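PDB 2C1D: L-cysteine S-thiosulfotransferase subunit SoxA from Paracoccus denitrificans, which forms, as the diheme subunit of the SoxAX cytochrome complex, a heterodisulfide between a cysteine of the sulfur carrier SoxYZ and thiosulfate. Local coordinates for residues D1-G6 with S45-E50; P25-D30 with E245-S250. All coordinates share one frame; numbering follows the deposited sequence.

Overall arrangement
Both contacts fasten loops from the first thirty residues, interaction 1 to the nearby helix 44-48 and interaction 2 to helix 239-251 far along the chain. Interaction 1 is polar at heart: an arginine holds the loop 1-6 through a carboxylate. Interaction 2 is aromatic, with the loop 25-30 leaning on a helix of the second cytochrome c domain. Their centres lie 23 Å apart and their nearest atoms about 14 Å, so they do not touch. The Arg47 side chain is about 11 Å from a heme c and about 12 Å from a zinc ion. That of Tyr247 is about 8 Å from a heme c, probably the one bound covalently by Cys180, whose side chain is about 7 Å away.

Interaction 1 (D1-G6 with S45-E50); sequences DPVEDG and STRDLE
Arg47 reaches out from helix 44-48 and holds Asp5 side-on, with NE and NH2 both directed at one oxygen. Asp5 OD2 lies 3.1 Å from Arg47 NE, at an N-H...O angle of 147°, and also 3.1 Å from Arg47 NH2. The oxygen sits in the guanidinium plane, yet the carboxylate is turned 75° from that plane, so the two nitrogens arrive at OD2 from opposite faces of the carboxylate. Against one guanidinium face, over its centre, packs Val3, whose CG1 is 3.7 Å from Arg47 CZ; a branched apolar side chain suits this flat surface. A bend at chi3 (-44°) helps to set the guanidinium with its face to Val3 and its edge to Asp5. This tight knot gives way to exposed Glu4, which points away from the helix, while Asp5 OD1 accepts from Gly6 N at 2.7 Å and forms a salt bridge with Arg51. Replacing Arg47 by alanine removes both nitrogens, and Asp5 OD2 would probably lose these two donors and Val3 the flat surface it packs on. Arg47 NH1 bonds Arg42 O, and Val3 O accepts from His40, so the loop leading into strand 7-9 is fastened both to helix 44-48 and to the chain just before it.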
# COMPACT_ATOMS: atom_id res chain seq x y z
N ASP A 1 -13.87 8.52 -4.41
CA ASP A 1 -14.86 7.37 -4.43
C ASP A 1 -14.80 6.56 -5.73
O ASP A 1 -14.47 7.11 -6.78
CB ASP A 1 -16.30 7.89 -4.30
CG ASP A 1 -16.76 7.98 -2.86
OD1 ASP A 1 -15.91 8.16 -1.96
OD2 ASP A 1 -17.97 7.90 -2.54
N PRO A 2 -15.17 5.27 -5.70
CA PRO A 2 -15.03 4.40 -6.89
C PRO A 2 -15.99 4.75 -8.04
O PRO A 2 -17.18 4.95 -7.84
CB PRO A 2 -15.31 2.99 -6.34
CG PRO A 2 -16.13 3.21 -5.11
CD PRO A 2 -15.73 4.54 -4.54
N VAL A 3 -15.43 4.82 -9.25
CA VAL A 3 -16.18 5.21 -10.44
C VAL A 3 -17.17 4.11 -10.88
O VAL A 3 -16.94 2.93 -10.67
CB VAL A 3 -15.21 5.58 -11.60
CG1 VAL A 3 -14.60 4.32 -12.26
CG2 VAL A 3 -15.90 6.45 -12.64
N GLU A 4 -18.30 4.52 -11.43
CA GLU A 4 -19.19 3.61 -12.12
C GLU A 4 -18.56 3.38 -13.51
O GLU A 4 -18.46 4.32 -14.31
CB GLU A 4 -20.59 4.23 -12.22
CG GLU A 4 -21.65 3.37 -12.93
CD GLU A 4 -22.42 2.45 -11.99
OE1 GLU A 4 -23.59 2.79 -11.64
OE2 GLU A 4 -21.87 1.38 -11.63
N ASP A 5 -18.08 2.15 -13.75
CA ASP A 5 -17.52 1.75 -15.06
C ASP A 5 -17.46 0.21 -15.15
O ASP A 5 -17.67 -0.48 -14.16
CB ASP A 5 -16.13 2.37 -15.27
CG ASP A 5 -15.74 2.54 -16.75
OD1 ASP A 5 -16.35 1.93 -17.65
OD2 ASP A 5 -14.80 3.27 -17.10
N GLY A 6 -17.23 -0.31 -16.35
CA GLY A 6 -17.06 -1.74 -16.55
C GLY A 6 -15.84 -2.03 -17.40
O GLY A 6 -15.49 -1.23 -18.27
N SER A 45 -8.12 7.98 -18.29
CA SER A 45 -7.02 7.74 -19.21
C SER A 45 -6.18 6.53 -18.74
O SER A 45 -5.69 5.75 -19.56
CB SER A 45 -6.16 9.00 -19.43
OG SER A 45 -4.95 8.98 -18.68
N THR A 46 -6.05 6.34 -17.43
CA THR A 46 -5.31 5.18 -16.92
C THR A 46 -6.16 3.90 -17.05
O THR A 46 -5.65 2.85 -17.44
CB THR A 46 -4.91 5.41 -15.47
OG1 THR A 46 -4.09 6.58 -15.37
CG2 THR A 46 -4.04 4.26 -14.96
N ARG A 47 -7.46 4.01 -16.76
CA ARG A 47 -8.39 2.88 -16.90
C ARG A 47 -8.36 2.37 -18.34
O ARG A 47 -8.38 1.17 -18.58
CB ARG A 47 -9.82 3.29 -16.51
CG ARG A 47 -10.01 3.48 -15.00
CD ARG A 47 -11.44 3.36 -14.50
NE ARG A 47 -12.41 4.07 -15.33
CZ ARG A 47 -12.66 5.39 -15.28
NH1 ARG A 47 -11.99 6.19 -14.45
NH2 ARG A 47 -13.60 5.91 -16.07
N ASP A 48 -8.27 3.30 -19.30
CA ASP A 48 -8.28 2.94 -20.72
C ASP A 48 -7.06 2.10 -21.10
O ASP A 48 -7.16 1.26 -21.99
CB ASP A 48 -8.38 4.20 -21.61
CG ASP A 48 -9.82 4.74 -21.71
OD1 ASP A 48 -10.08 5.76 -22.43
OD2 ASP A 48 -10.79 4.23 -21.13
N LEU A 49 -5.94 2.30 -20.42
CA LEU A 49 -4.74 1.51 -20.71
C LEU A 49 -4.90 0.01 -20.44
O LEU A 49 -4.14 -0.78 -20.97
CB LEU A 49 -3.56 2.02 -19.91
CG LEU A 49 -3.17 3.44 -20.28
CD1 LEU A 49 -2.07 3.87 -19.37
CD2 LEU A 49 -2.75 3.52 -21.74
N GLU A 50 -5.86 -0.37 -19.63
CA GLU A 50 -6.06 -1.79 -19.33
C GLU A 50 -7.13 -2.41 -20.22
O GLU A 50 -7.29 -3.65 -20.23
CB GLU A 50 -6.41 -1.97 -17.85
CG GLU A 50 -6.33 -3.39 -17.37
CD GLU A 50 -6.32 -3.53 -15.85
OE1 GLU A 50 -6.72 -4.62 -15.38
OE2 GLU A 50 -5.90 -2.59 -15.13

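Interaction 2 (P25-D30 with E245-S250); sequences PAFLAD and ELYVAS
Tyr247 is the first residue of 245-250 to meet the loop, its ring passing the Phe27 ring at an oblique angle. The planes stand at 46° with centroids 5.9 Å apart, and Tyr247 CE1 lies 4.0 Å from Phe27 CE1. A chi1 of 178° places Tyr247 CG opposite the backbone N, which aims the ring toward Phe27. The hydroxyl meets the Phe27 ring obliquely too, Tyr247 OH being 3.9 Å from Phe27 CE1. One turn further along comes Ser250. Ser250 OG turns back on the helix and donates to Tyr247 O at 2.7 Å and accepts from Trp162, so this buried polar atom is satisfied although it also lies 3.4 Å from Phe27 CZ. A small residue suits this place because it lets the phenylalanine close on the helix. Ser250 O, in turn, has Pro25 CG at 3.6 Å; the proline leads into the 3-10 turn 26-28 that carries Phe27. Trp162 of helix 159-170 meets both aromatic rings edge-to-face, completing a cluster that joins the loop to two helices. Both helices probably belong to the second cytochrome c domain, and their pairing is consistent with the packed N- and C-terminal helices characteristic of the cytochrome c fold.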
# COMPACT_ATOMS: atom_id res chain seq x y z
N PRO A 25 -15.92 -11.33 0.25
CA PRO A 25 -15.93 -12.67 0.85
C PRO A 25 -16.57 -12.59 2.25
O PRO A 25 -16.60 -11.51 2.82
CB PRO A 25 -14.45 -13.02 0.93
CG PRO A 25 -13.77 -11.73 0.98
CD PRO A 25 -14.55 -10.82 0.09
N ALA A 26 -17.07 -13.69 2.77
CA ALA A 26 -17.88 -13.64 3.99
C ALA A 26 -17.11 -12.99 5.15
O ALA A 26 -17.69 -12.22 5.90
CB ALA A 26 -18.39 -15.04 4.37
N PHE A 27 -15.81 -13.23 5.26
CA PHE A 27 -15.03 -12.62 6.33
C PHE A 27 -14.93 -11.10 6.28
O PHE A 27 -14.60 -10.48 7.28
CB PHE A 27 -13.65 -13.27 6.45
CG PHE A 27 -12.62 -12.77 5.47
CD1 PHE A 27 -11.82 -11.66 5.76
CD2 PHE A 27 -12.38 -13.48 4.29
CE1 PHE A 27 -10.81 -11.25 4.87
CE2 PHE A 27 -11.40 -13.06 3.40
CZ PHE A 27 -10.60 -11.95 3.70
N LEU A 28 -15.23 -10.51 5.14
CA LEU A 28 -15.25 -9.07 5.01
C LEU A 28 -16.66 -8.47 4.94
O LEU A 28 -16.81 -7.29 4.66
CB LEU A 28 -14.49 -8.69 3.74
CG LEU A 28 -13.16 -7.95 3.85
CD1 LEU A 28 -12.46 -8.14 5.21
CD2 LEU A 28 -12.26 -8.31 2.68
N ALA A 29 -17.70 -9.26 5.20
CA ALA A 29 -19.08 -8.81 4.96
C ALA A 29 -19.52 -7.67 5.88
O ALA A 29 -20.30 -6.82 5.47
CB ALA A 29 -20.06 -9.98 5.04
N ASP A 30 -19.02 -7.63 7.12
CA ASP A 30 -19.27 -6.49 8.02
C ASP A 30 -18.35 -5.26 7.75
O ASP A 30 -18.55 -4.17 8.34
CB ASP A 30 -19.18 -6.93 9.49
CG ASP A 30 -19.91 -5.96 10.46
OD1 ASP A 30 -20.82 -5.20 10.02
OD2 ASP A 30 -19.63 -5.88 11.69
N GLU A 245 0.63 -11.70 1.65
CA GLU A 245 0.13 -11.89 0.28
C GLU A 245 -1.07 -12.85 0.25
O GLU A 245 -2.02 -12.64 -0.52
CB GLU A 245 1.23 -12.35 -0.70
CG GLU A 245 0.73 -12.39 -2.14
CD GLU A 245 1.80 -12.61 -3.20
OE1 GLU A 245 1.50 -13.28 -4.23
OE2 GLU A 245 2.92 -12.11 -3.05
N LEU A 246 -1.04 -13.88 1.08
CA LEU A 246 -2.16 -14.82 1.21
C LEU A 246 -3.40 -14.12 1.74
O LEU A 246 -4.50 -14.26 1.20
CB LEU A 246 -1.80 -15.98 2.15
CG LEU A 246 -2.90 -16.98 2.57
CD1 LEU A 246 -3.41 -17.82 1.39
CD2 LEU A 246 -2.38 -17.88 3.68
N TYR A 247 -3.20 -13.34 2.80
CA TYR A 247 -4.29 -12.65 3.42
C TYR A 247 -4.89 -11.58 2.48
O TYR A 247 -6.11 -11.51 2.31
CB TYR A 247 -3.87 -12.04 4.76
CG TYR A 247 -5.00 -11.29 5.37
CD1 TYR A 247 -6.07 -11.96 5.94
CD2 TYR A 247 -5.03 -9.90 5.32
CE1 TYR A 247 -7.15 -11.26 6.48
CE2 TYR A 247 -6.10 -9.21 5.84
CZ TYR A 247 -7.16 -9.90 6.41
OH TYR A 247 -8.24 -9.18 6.91
N VAL A 248 -4.04 -10.76 1.86
CA VAL A 248 -4.50 -9.65 1.02
C VAL A 248 -5.15 -10.20 -0.25
O VAL A 248 -6.19 -9.72 -0.66
CB VAL A 248 -3.38 -8.65 0.70
CG1 VAL A 248 -3.86 -7.51 -0.22
CG2 VAL A 248 -2.86 -8.02 1.98
N ALA A 249 -4.57 -11.24 -0.84
CA ALA A 249 -5.21 -11.91 -1.97
C ALA A 249 -6.67 -12.30 -1.70
O ALA A 249 -7.54 -12.11 -2.54
CB ALA A 249 -4.41 -13.16 -2.37
N SER A 250 -6.91 -12.86 -0.52
CA SER A 250 -8.23 -13.37 -0.14
C SER A 250 -9.22 -12.23 0.07
O SER A 250 -10.41 -12.45 -0.08
CB SER A 250 -8.14 -14.26 1.10
OG SER A 250 -7.95 -13.51 2.30